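Local coordinates for pirin-like protein (Geobacillus kaustophilus, PDB 2P17) that is of unknown function but binds one iron ion per subunit and belongs to the pirin family of the cupin clan, at residues I60-V66 / D87-A93; L71-K77 / V97-P103; S81-D87 / Y129-S134. One frame throughout, in Å; residues are numbered along the deposited sequence.

Contact 1: I60-V66 / D87-A93; sequences IETVTYV and DVQWMTA
The indole of W90 carries V63 on one face and E61 at its edge. V63 CG2 stands almost over the centre of the six-membered ring, 3.5 Å from its centroid and 11° off the normal, a CH-pi contact suited to a branched valine. With V63 CG1 anti to the backbone N (chi1 -177°), CG2 falls beside that N and over the ring. The E61 carboxylate is turned 70° to the indole; its OE2 lies at the edge in the ring plane, while W90 NE1 gives a weak hydrogen bond to OE1. T92 OG1 donates to E61 OE2 at 2.6 Å, on the anti lone pair. The Y65 ring receives V88 CG2 at its edge, 3.5 Å from CD1, while its OH bonds E171.

On the opposite face of this antiparallel pair, Q89 NE2 donates to T64 OG1 at 3.1 Å with the hydroxyl in the amide plane. T64 OG1 also bonds Q113, and Q89 OE1 bonds Y129 OH. T62, on this face, comes within about 5 Å of the iron (side chain to ion), and Q89 and M91, a selenomethionine, adjoin E101 and H99.

Burial of the E61 carboxylate is thus paid for by the T92 hydroxyl and, weakly, by the indole N-H, which probably helps fix the indole over V63.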
loop_
_atom_site.group_PDB
_atom_site.type_symbol
_atom_site.label_atom_id
_atom_site.label_comp_id
_atom_site.label_asym_id
_atom_site.label_seq_id
_atom_site.Cartn_x
_atom_site.Cartn_y
_atom_site.Cartn_z
ATOM N N ILE A 60 -11.421 -10.802 -2.553
ATOM C CA ILE A 60 -10.244 -9.924 -2.476
ATOM C C ILE A 60 -10.340 -9.072 -1.222
ATOM O O ILE A 60 -11.360 -9.086 -0.525
ATOM C CB ILE A 60 -10.104 -8.994 -3.723
ATOM C CG1 ILE A 60 -11.227 -7.944 -3.783
ATOM C CG2 ILE A 60 -10.000 -9.822 -5.012
ATOM C CD1 ILE A 60 -10.966 -6.848 -4.844
ATOM N N GLU A 61 -9.251 -8.372 -0.918
ATOM C CA GLU A 61 -9.268 -7.250 0.013
ATOM C C GLU A 61 -8.863 -5.981 -0.728
ATOM O O GLU A 61 -8.092 -6.030 -1.687
ATOM C CB GLU A 61 -8.302 -7.462 1.176
ATOM C CG GLU A 61 -8.469 -8.793 1.892
ATOM C CD GLU A 61 -7.622 -8.838 3.138
ATOM O OE1 GLU A 61 -6.376 -8.948 3.005
ATOM O OE2 GLU A 61 -8.177 -8.721 4.239
ATOM N N THR A 62 -9.391 -4.843 -0.290
ATOM C CA THR A 62 -8.919 -3.560 -0.800
ATOM C C THR A 62 -8.350 -2.745 0.344
ATOM O O THR A 62 -8.858 -2.796 1.470
ATOM C CB THR A 62 -10.007 -2.751 -1.504
ATOM O OG1 THR A 62 -11.016 -2.387 -0.562
ATOM C CG2 THR A 62 -10.639 -3.564 -2.638
ATOM N N VAL A 63 -7.278 -2.013 0.057
ATOM C CA VAL A 63 -6.609 -1.213 1.075
ATOM C C VAL A 63 -6.418 0.176 0.521
ATOM O O VAL A 63 -5.734 0.339 -0.496
ATOM C CB VAL A 63 -5.249 -1.808 1.453
ATOM C CG1 VAL A 63 -4.626 -0.986 2.576
ATOM C CG2 VAL A 63 -5.397 -3.261 1.931
ATOM N N THR A 64 -7.027 1.167 1.180
ATOM C CA THR A 64 -6.966 2.553 0.713
ATOM C C THR A 64 -6.061 3.366 1.611
ATOM O O THR A 64 -6.172 3.276 2.829
ATOM C CB THR A 64 -8.352 3.221 0.763
ATOM O OG1 THR A 64 -9.342 2.337 0.224
ATOM C CG2 THR A 64 -8.365 4.528 -0.028
ATOM N N TYR A 65 -5.144 4.122 1.007
ATOM C CA TYR A 65 -4.370 5.134 1.718
ATOM C C TYR A 65 -4.779 6.499 1.176
ATOM O O TYR A 65 -4.742 6.722 -0.038
ATOM C CB TYR A 65 -2.854 4.907 1.554
ATOM C CG TYR A 65 -2.012 6.032 2.147
ATOM C CD1 TYR A 65 -1.525 5.954 3.451
ATOM C CD2 TYR A 65 -1.721 7.170 1.404
ATOM C CE1 TYR A 65 -0.768 6.984 4.003
ATOM C CE2 TYR A 65 -0.963 8.221 1.945
ATOM C CZ TYR A 65 -0.495 8.120 3.241
ATOM O OH TYR A 65 0.251 9.164 3.766
ATOM N N VAL A 66 -5.194 7.396 2.064
ATOM C CA VAL A 66 -5.576 8.745 1.642
ATOM C C VAL A 66 -4.364 9.665 1.730
ATOM O O VAL A 66 -3.821 9.890 2.817
ATOM C CB VAL A 66 -6.768 9.290 2.476
ATOM C CG1 VAL A 66 -7.056 10.734 2.124
ATOM C CG2 VAL A 66 -8.001 8.435 2.240
ATOM N N ASP A 87 -4.567 8.530 6.576
ATOM C CA ASP A 87 -5.309 7.396 7.133
ATOM C C ASP A 87 -5.451 6.267 6.123
ATOM O O ASP A 87 -5.354 6.477 4.911
ATOM C CB ASP A 87 -6.706 7.837 7.582
ATOM C CG ASP A 87 -6.680 8.793 8.768
ATOM O OD1 ASP A 87 -5.723 8.745 9.578
ATOM O OD2 ASP A 87 -7.643 9.590 8.879
ATOM N N VAL A 88 -5.697 5.067 6.647
ATOM C CA VAL A 88 -5.833 3.860 5.826
ATOM C C VAL A 88 -7.109 3.119 6.210
ATOM O O VAL A 88 -7.576 3.214 7.344
ATOM C CB VAL A 88 -4.566 2.957 5.989
ATOM C CG1 VAL A 88 -4.758 1.547 5.417
ATOM C CG2 VAL A 88 -3.342 3.629 5.340
ATOM N N GLN A 89 -7.714 2.439 5.245
ATOM C CA GLN A 89 -8.758 1.465 5.559
ATOM C C GLN A 89 -8.456 0.138 4.877
ATOM O O GLN A 89 -7.872 0.101 3.784
ATOM C CB GLN A 89 -10.154 1.976 5.182
ATOM C CG GLN A 89 -10.317 2.215 3.687
ATOM C CD GLN A 89 -11.570 3.013 3.313
ATOM O OE1 GLN A 89 -12.399 3.351 4.157
ATOM N NE2 GLN A 89 -11.702 3.312 2.022
ATOM N N TRP A 90 -8.875 -0.939 5.525
ATOM C CA TRP A 90 -8.609 -2.293 5.067
ATOM C C TRP A 90 -9.958 -2.990 4.964
ATOM O O TRP A 90 -10.608 -3.245 5.982
ATOM C CB TRP A 90 -7.721 -2.999 6.089
ATOM C CG TRP A 90 -6.914 -4.137 5.552
ATOM C CD1 TRP A 90 -7.363 -5.394 5.204
ATOM C CD2 TRP A 90 -5.507 -4.128 5.310
ATOM N NE1 TRP A 90 -6.303 -6.163 4.767
ATOM C CE2 TRP A 90 -5.156 -5.405 4.813
ATOM C CE3 TRP A 90 -4.498 -3.154 5.458
ATOM C CZ2 TRP A 90 -3.841 -5.733 4.457
ATOM C CZ3 TRP A 90 -3.195 -3.475 5.105
ATOM C CH2 TRP A 90 -2.877 -4.757 4.608
HETATM N N MSE A 91 -10.389 -3.284 3.742
HETATM C CA MSE A 91 -11.698 -3.887 3.564
HETATM C C MSE A 91 -11.539 -5.286 3.005
HETATM O O MSE A 91 -11.019 -5.468 1.910
HETATM C CB MSE A 91 -12.572 -3.041 2.647
HETATM C CG MSE A 91 -14.000 -3.556 2.603
HETATM SE SE MSE A 91 -15.130 -2.714 1.265
HETATM C CE MSE A 91 -14.162 -1.051 0.999
ATOM N N THR A 92 -11.972 -6.272 3.778
ATOM C CA THR A 92 -11.989 -7.658 3.323
ATOM C C THR A 92 -13.340 -7.913 2.673
ATOM O O THR A 92 -14.368 -7.884 3.353
ATOM C CB THR A 92 -11.775 -8.626 4.498
ATOM O OG1 THR A 92 -10.584 -8.240 5.198
ATOM C CG2 THR A 92 -11.654 -10.072 4.017
ATOM N N ALA A 93 -13.347 -8.163 1.367
ATOM C CA ALA A 93 -14.625 -8.395 0.675
ATOM C C ALA A 93 -15.140 -9.815 0.898
ATOM O O ALA A 93 -16.342 -10.002 1.068
ATOM C CB ALA A 93 -14.504 -8.100 -0.804
#

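Contact 2: L71-K77 / V97-P103; sequences LEHFDSK and VVHKEDP. With FE (Fe (III) ion), chain B.
H73 and E101 meet with ring and carboxylate nearly coplanar, 18° apart. H73 ND1 donates to both oxygens of E101 on their syn lone pairs, 2.8 Å to OE2 and 3.0 Å to OE1, a forked bond that holds the carboxylate level with the imidazole. E101 OE2 has a second donor, H99 ND1 at 2.8 Å, which comes from the anti side and somewhat out of the carboxylate plane; OE1 is also bonded by Q89 NE2. Bent at chi2 (-58°), the E101 chain folds back to put its carboxylate between the two histidines.

H73 NE2, at the other edge of the ring, donates to D75 OD2 at 2.6 Å, nearly straight at 170°. D75 OD1 in turn accepts from K77 N in an Asx turn. With both ring nitrogens engaged, H73 is fixed in rotation, and the Y129 ring stacks on it. A leucine in place of H73 would probably leave D75 OD2 without its donor and E101 OE2 with H99 alone of the two histidines, so that the E101 carboxylate is likely to be freer to turn.

Paired backbone bonds join E72 to D102 and F74 to K100. At S76 the backbone N still donates to V98 O, but the return bond from V98 N goes to the hydroxyl OG at 3.0 Å, which suits a small polar residue at the strand end. On the outer face, E72 pairs with R49, D102 OD1 accepts from G50 N and K100 NZ reaches F52 O.

H99 NE2 binds the iron at 1.9 Å, and H57 supplies another ligand. E101, predicted to bind iron, here joins H73 and H99 by hydrogen bonds; the site lies on an antiparallel sheet of the cupin barrel characteristic of pirins.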
loop_
_atom_site.group_PDB
_atom_site.type_symbol
_atom_site.label_atom_id
_atom_site.label_comp_id
_atom_site.label_asym_id
_atom_site.label_seq_id
_atom_site.Cartn_x
_atom_site.Cartn_y
_atom_site.Cartn_z
ATOM N N LEU A 71 -12.227 11.649 2.890
ATOM C CA LEU A 71 -12.960 10.575 2.218
ATOM C C LEU A 71 -14.096 10.021 3.077
ATOM O O LEU A 71 -13.911 9.779 4.267
ATOM C CB LEU A 71 -12.003 9.437 1.825
ATOM C CG LEU A 71 -12.524 8.280 0.961
ATOM C CD1 LEU A 71 -13.021 8.787 -0.385
ATOM C CD2 LEU A 71 -11.451 7.229 0.756
ATOM N N GLU A 72 -15.258 9.839 2.456
ATOM C CA GLU A 72 -16.380 9.148 3.078
ATOM C C GLU A 72 -16.433 7.727 2.535
ATOM O O GLU A 72 -16.526 7.507 1.315
ATOM C CB GLU A 72 -17.701 9.870 2.784
ATOM C CG GLU A 72 -17.797 11.232 3.430
ATOM C CD GLU A 72 -19.036 12.011 3.022
ATOM O OE1 GLU A 72 -19.949 11.438 2.385
ATOM O OE2 GLU A 72 -19.087 13.214 3.336
ATOM N N HIS A 73 -16.362 6.762 3.442
ATOM C CA HIS A 73 -16.439 5.351 3.058
ATOM C C HIS A 73 -17.804 4.759 3.379
ATOM O O HIS A 73 -18.383 5.025 4.435
ATOM C CB HIS A 73 -15.372 4.535 3.780
ATOM C CG HIS A 73 -15.594 3.059 3.686
ATOM N ND1 HIS A 73 -15.217 2.327 2.584
ATOM C CD2 HIS A 73 -16.179 2.184 4.540
ATOM C CE1 HIS A 73 -15.559 1.061 2.760
ATOM N NE2 HIS A 73 -16.145 0.950 3.940
ATOM N N PHE A 74 -18.316 3.946 2.463
ATOM C CA PHE A 74 -19.454 3.095 2.754
ATOM C C PHE A 74 -19.161 1.652 2.374
ATOM O O PHE A 74 -18.583 1.392 1.320
ATOM C CB PHE A 74 -20.705 3.568 1.999
ATOM C CG PHE A 74 -21.817 2.571 2.034
ATOM C CD1 PHE A 74 -22.631 2.471 3.155
ATOM C CD2 PHE A 74 -22.007 1.685 0.974
ATOM C CE1 PHE A 74 -23.649 1.511 3.212
ATOM C CE2 PHE A 74 -23.017 0.726 1.027
ATOM C CZ PHE A 74 -23.837 0.649 2.136
ATOM N N ASP A 75 -19.587 0.718 3.220
ATOM C CA ASP A 75 -19.744 -0.662 2.779
ATOM C C ASP A 75 -20.978 -1.316 3.417
ATOM O O ASP A 75 -21.479 -0.870 4.453
ATOM C CB ASP A 75 -18.461 -1.484 3.012
ATOM C CG ASP A 75 -18.202 -1.766 4.469
ATOM O OD1 ASP A 75 -18.889 -2.647 5.031
ATOM O OD2 ASP A 75 -17.314 -1.104 5.050
ATOM N N SER A 76 -21.463 -2.373 2.773
ATOM C CA SER A 76 -22.719 -3.011 3.162
ATOM C C SER A 76 -22.618 -3.958 4.349
ATOM O O SER A 76 -23.623 -4.541 4.756
ATOM C CB SER A 76 -23.346 -3.726 1.969
ATOM O OG SER A 76 -22.475 -4.726 1.451
ATOM N N LYS A 77 -21.416 -4.094 4.906
ATOM C CA LYS A 77 -21.237 -4.825 6.150
ATOM C C LYS A 77 -21.260 -3.876 7.346
ATOM O O LYS A 77 -22.076 -4.043 8.261
ATOM C CB LYS A 77 -19.936 -5.656 6.130
ATOM C CG LYS A 77 -19.667 -6.473 7.404
ATOM C CD LYS A 77 -20.701 -7.575 7.572
ATOM C CE LYS A 77 -20.305 -8.565 8.664
ATOM N NZ LYS A 77 -20.492 -7.999 10.027
ATOM N N VAL A 97 -19.291 -8.009 -0.700
ATOM C CA VAL A 97 -19.712 -6.763 -0.073
ATOM C C VAL A 97 -19.846 -5.727 -1.179
ATOM O O VAL A 97 -19.225 -5.876 -2.236
ATOM C CB VAL A 97 -18.665 -6.309 0.999
ATOM C CG1 VAL A 97 -17.382 -5.745 0.355
ATOM C CG2 VAL A 97 -19.259 -5.331 1.990
ATOM N N VAL A 98 -20.678 -4.704 -0.970
ATOM C CA VAL A 98 -20.613 -3.532 -1.848
ATOM C C VAL A 98 -19.976 -2.384 -1.099
ATOM O O VAL A 98 -20.048 -2.311 0.130
ATOM C CB VAL A 98 -21.985 -3.078 -2.454
ATOM C CG1 VAL A 98 -22.568 -4.162 -3.371
ATOM C CG2 VAL A 98 -22.971 -2.684 -1.380
ATOM N N HIS A 99 -19.348 -1.488 -1.848
ATOM C CA HIS A 99 -18.736 -0.317 -1.241
ATOM C C HIS A 99 -18.820 0.897 -2.153
ATOM O O HIS A 99 -19.080 0.777 -3.353
ATOM C CB HIS A 99 -17.269 -0.619 -0.895
ATOM C CG HIS A 99 -16.327 -0.430 -2.041
ATOM N ND1 HIS A 99 -15.331 0.524 -2.040
ATOM C CD2 HIS A 99 -16.246 -1.059 -3.236
ATOM C CE1 HIS A 99 -14.666 0.464 -3.180
ATOM N NE2 HIS A 99 -15.203 -0.487 -3.926
ATOM N N LYS A 100 -18.574 2.069 -1.577
ATOM C CA LYS A 100 -18.394 3.297 -2.355
ATOM C C LYS A 100 -17.477 4.221 -1.574
ATOM O O LYS A 100 -17.641 4.386 -0.365
ATOM C CB LYS A 100 -19.728 3.998 -2.612
ATOM C CG LYS A 100 -19.595 5.316 -3.357
ATOM C CD LYS A 100 -20.957 5.884 -3.724
ATOM C CE LYS A 100 -20.842 7.381 -3.992
ATOM N NZ LYS A 100 -21.855 7.872 -4.965
ATOM N N GLU A 101 -16.511 4.810 -2.273
ATOM C CA GLU A 101 -15.603 5.792 -1.680
ATOM C C GLU A 101 -15.953 7.130 -2.304
ATOM O O GLU A 101 -15.892 7.273 -3.529
ATOM C CB GLU A 101 -14.132 5.425 -1.947
ATOM C CG GLU A 101 -13.792 3.948 -1.686
ATOM C CD GLU A 101 -14.083 3.499 -0.259
ATOM O OE1 GLU A 101 -14.020 4.332 0.664
ATOM O OE2 GLU A 101 -14.348 2.295 -0.067
ATOM N N ASP A 102 -16.356 8.087 -1.473
ATOM C CA ASP A 102 -16.858 9.364 -1.974
ATOM C C ASP A 102 -16.236 10.522 -1.186
ATOM O O ASP A 102 -16.328 10.548 0.035
ATOM C CB ASP A 102 -18.387 9.399 -1.848
ATOM C CG ASP A 102 -19.044 10.317 -2.874
ATOM O OD1 ASP A 102 -18.418 10.622 -3.909
ATOM O OD2 ASP A 102 -20.212 10.714 -2.654
ATOM N N PRO A 103 -15.573 11.473 -1.874
ATOM C CA PRO A 103 -15.079 12.628 -1.118
ATOM C C PRO A 103 -16.186 13.411 -0.419
ATOM O O PRO A 103 -17.322 13.485 -0.910
ATOM C CB PRO A 103 -14.411 13.494 -2.194
ATOM C CG PRO A 103 -14.035 12.494 -3.269
ATOM C CD PRO A 103 -15.200 11.554 -3.296
HETATM FE FE FE B . -14.291 -0.821 -5.584
#

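Contact 3: S81-D87 / Y129-S134; sequences STLGPGD and YQNLRS
R133 sets out with CG anti to its carbonyl carbon (chi1 -60°) and then bends at chi2 (-66°), which brings one face of its guanidinium over T82 O and its edge to D87. T82 OG1 is met in the guanidinium plane by R133 NH2 at 3.2 Å. R133 NH1 forms the salt bridge to D87 OD2 at 3.0 Å, the two planes almost perpendicular at 87° and the nitrogen coming from above the carboxylate. G84 N reaches the same oxygen from the opposite face, while D87 OD1 takes S134 N at 2.9 Å. A short, acidic aspartate therefore binds together the arginine, the turn and the chain just beyond strand 128-132. In this type II turn G86 has backbone angles at which a CB would be jammed against the carbonyl O of P85, so glycine suits the place, and a water bridges G86 O to S134 OG.

At the strand end of the contact, S81 OG donates to Y129 OH at 2.6 Å, and N131 ND2 gives one bond to that hydroxyl and another, 3.1 Å long, to T82 O. L83 CD2 packs against N131 ND2.

With three donors gripping its two oxygens, the D87 carboxylate is likely to be stabilised as an anion, and R133 probably balances its charge where the turn meets residues 129-134.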
loop_
_atom_site.group_PDB
_atom_site.type_symbol
_atom_site.label_atom_id
_atom_site.label_comp_id
_atom_site.label_asym_id
_atom_site.label_seq_id
_atom_site.Cartn_x
_atom_site.Cartn_y
_atom_site.Cartn_z
ATOM N N SER A 81 -18.046 5.242 7.338
ATOM C CA SER A 81 -16.867 5.682 8.064
ATOM C C SER A 81 -16.221 6.836 7.299
ATOM O O SER A 81 -16.651 7.173 6.201
ATOM C CB SER A 81 -15.882 4.538 8.216
ATOM O OG SER A 81 -15.242 4.261 6.983
ATOM N N THR A 82 -15.210 7.450 7.901
ATOM C CA THR A 82 -14.460 8.516 7.240
ATOM C C THR A 82 -12.962 8.285 7.362
ATOM O O THR A 82 -12.501 7.586 8.270
ATOM C CB THR A 82 -14.794 9.912 7.810
ATOM O OG1 THR A 82 -14.559 9.927 9.220
ATOM C CG2 THR A 82 -16.251 10.309 7.515
ATOM N N LEU A 83 -12.226 8.861 6.419
ATOM C CA LEU A 83 -10.764 8.851 6.419
ATOM C C LEU A 83 -10.272 10.235 6.087
ATOM O O LEU A 83 -10.861 10.914 5.249
ATOM C CB LEU A 83 -10.194 7.892 5.365
ATOM C CG LEU A 83 -10.172 6.365 5.529
ATOM C CD1 LEU A 83 -9.391 5.740 4.399
ATOM C CD2 LEU A 83 -9.617 5.894 6.865
ATOM N N GLY A 84 -9.190 10.642 6.741
ATOM C CA GLY A 84 -8.523 11.897 6.395
ATOM C C GLY A 84 -7.107 11.665 5.901
ATOM O O GLY A 84 -6.680 10.510 5.736
ATOM N N PRO A 85 -6.367 12.758 5.643
ATOM C CA PRO A 85 -5.001 12.647 5.152
ATOM C C PRO A 85 -4.128 11.762 6.027
ATOM O O PRO A 85 -4.064 11.959 7.239
ATOM C CB PRO A 85 -4.506 14.101 5.165
ATOM C CG PRO A 85 -5.731 14.876 4.915
ATOM C CD PRO A 85 -6.793 14.167 5.722
ATOM N N GLY A 86 -3.486 10.780 5.396
ATOM C CA GLY A 86 -2.592 9.865 6.100
ATOM C C GLY A 86 -3.244 8.624 6.679
ATOM O O GLY A 86 -2.548 7.768 7.216
ATOM N N ASP A 87 -4.567 8.530 6.576
ATOM C CA ASP A 87 -5.309 7.396 7.133
ATOM C C ASP A 87 -5.451 6.267 6.123
ATOM O O ASP A 87 -5.354 6.477 4.911
ATOM C CB ASP A 87 -6.706 7.837 7.582
ATOM C CG ASP A 87 -6.680 8.793 8.768
ATOM O OD1 ASP A 87 -5.723 8.745 9.578
ATOM O OD2 ASP A 87 -7.643 9.590 8.879
ATOM N N TYR A 129 -14.352 -4.811 7.892
ATOM C CA TYR A 129 -13.816 -3.485 7.639
ATOM C C TYR A 129 -12.977 -3.052 8.828
ATOM O O TYR A 129 -13.386 -3.203 9.981
ATOM C CB TYR A 129 -14.959 -2.487 7.404
ATOM C CG TYR A 129 -14.474 -1.071 7.190
ATOM C CD1 TYR A 129 -13.917 -0.681 5.968
ATOM C CD2 TYR A 129 -14.563 -0.124 8.208
ATOM C CE1 TYR A 129 -13.466 0.604 5.773
ATOM C CE2 TYR A 129 -14.103 1.184 8.027
ATOM C CZ TYR A 129 -13.564 1.536 6.802
ATOM O OH TYR A 129 -13.122 2.824 6.598
ATOM N N GLN A 130 -11.787 -2.543 8.533
ATOM C CA GLN A 130 -10.907 -1.967 9.548
ATOM C C GLN A 130 -10.550 -0.541 9.166
ATOM O O GLN A 130 -10.039 -0.292 8.073
ATOM C CB GLN A 130 -9.630 -2.789 9.692
ATOM C CG GLN A 130 -9.850 -4.251 9.941
ATOM C CD GLN A 130 -8.550 -5.003 9.984
ATOM O OE1 GLN A 130 -7.784 -4.885 10.951
ATOM N NE2 GLN A 130 -8.281 -5.786 8.945
ATOM N N ASN A 131 -10.843 0.387 10.067
ATOM C CA ASN A 131 -10.461 1.786 9.901
ATOM C C ASN A 131 -9.153 2.020 10.657
ATOM O O ASN A 131 -9.089 1.865 11.881
ATOM C CB ASN A 131 -11.584 2.693 10.419
ATOM C CG ASN A 131 -11.398 4.136 10.027
ATOM O OD1 ASN A 131 -10.659 4.868 10.674
ATOM N ND2 ASN A 131 -12.069 4.555 8.957
ATOM N N LEU A 132 -8.106 2.377 9.922
ATOM C CA LEU A 132 -6.757 2.445 10.475
ATOM C C LEU A 132 -6.258 3.881 10.506
ATOM O O LEU A 132 -5.604 4.342 9.582
ATOM C CB LEU A 132 -5.802 1.551 9.667
ATOM C CG LEU A 132 -6.227 0.091 9.502
ATOM C CD1 LEU A 132 -5.278 -0.651 8.561
ATOM C CD2 LEU A 132 -6.349 -0.622 10.855
ATOM N N ARG A 133 -6.592 4.591 11.571
ATOM C CA ARG A 133 -6.177 5.973 11.707
ATOM C C ARG A 133 -4.676 6.045 11.915
ATOM O O ARG A 133 -4.100 5.297 12.703
ATOM C CB ARG A 133 -6.902 6.638 12.876
ATOM C CG ARG A 133 -8.399 6.646 12.724
ATOM C CD ARG A 133 -8.850 7.519 11.569
ATOM N NE ARG A 133 -10.303 7.657 11.576
ATOM C CZ ARG A 133 -10.986 8.555 10.880
ATOM N NH1 ARG A 133 -10.365 9.414 10.083
ATOM N NH2 ARG A 133 -12.311 8.584 10.980
ATOM N N SER A 134 -4.040 6.959 11.194
ATOM C CA SER A 134 -2.599 7.141 11.280
ATOM C C SER A 134 -2.145 7.234 12.741
ATOM O O SER A 134 -1.196 6.565 13.150
ATOM C CB SER A 134 -2.207 8.403 10.513
ATOM O OG SER A 134 -0.817 8.654 10.611
HETATM O O HOH W 1 -14.800 6.823 10.825
HETATM O O HOH W 2 -0.070 8.652 8.067
#

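Along the chain the segments run 60-66, 71-77, 81-87, 87-93, 97-103 and 129-134, so those of the three contacts alternate. The centres lie about 11 Å (contacts 1 and 2), about 9 Å (1 and 3) and about 12 Å (2 and 3) apart. Contact 1 lies in the sheet that continues through strand 128-132, contact 2 in the four-strand sheet 55-57, 97-103, 71-75, 79-83; contact 3 bridges the two and shares D87 with contact 1. Backbone bonds knit them further, H73 with S81 between contacts 2 and 3 and V66 with G86 between contacts 1 and 3. Q89 of contact 1 joins the other two, tying both walls of the N-terminal cupin barrel beside the iron.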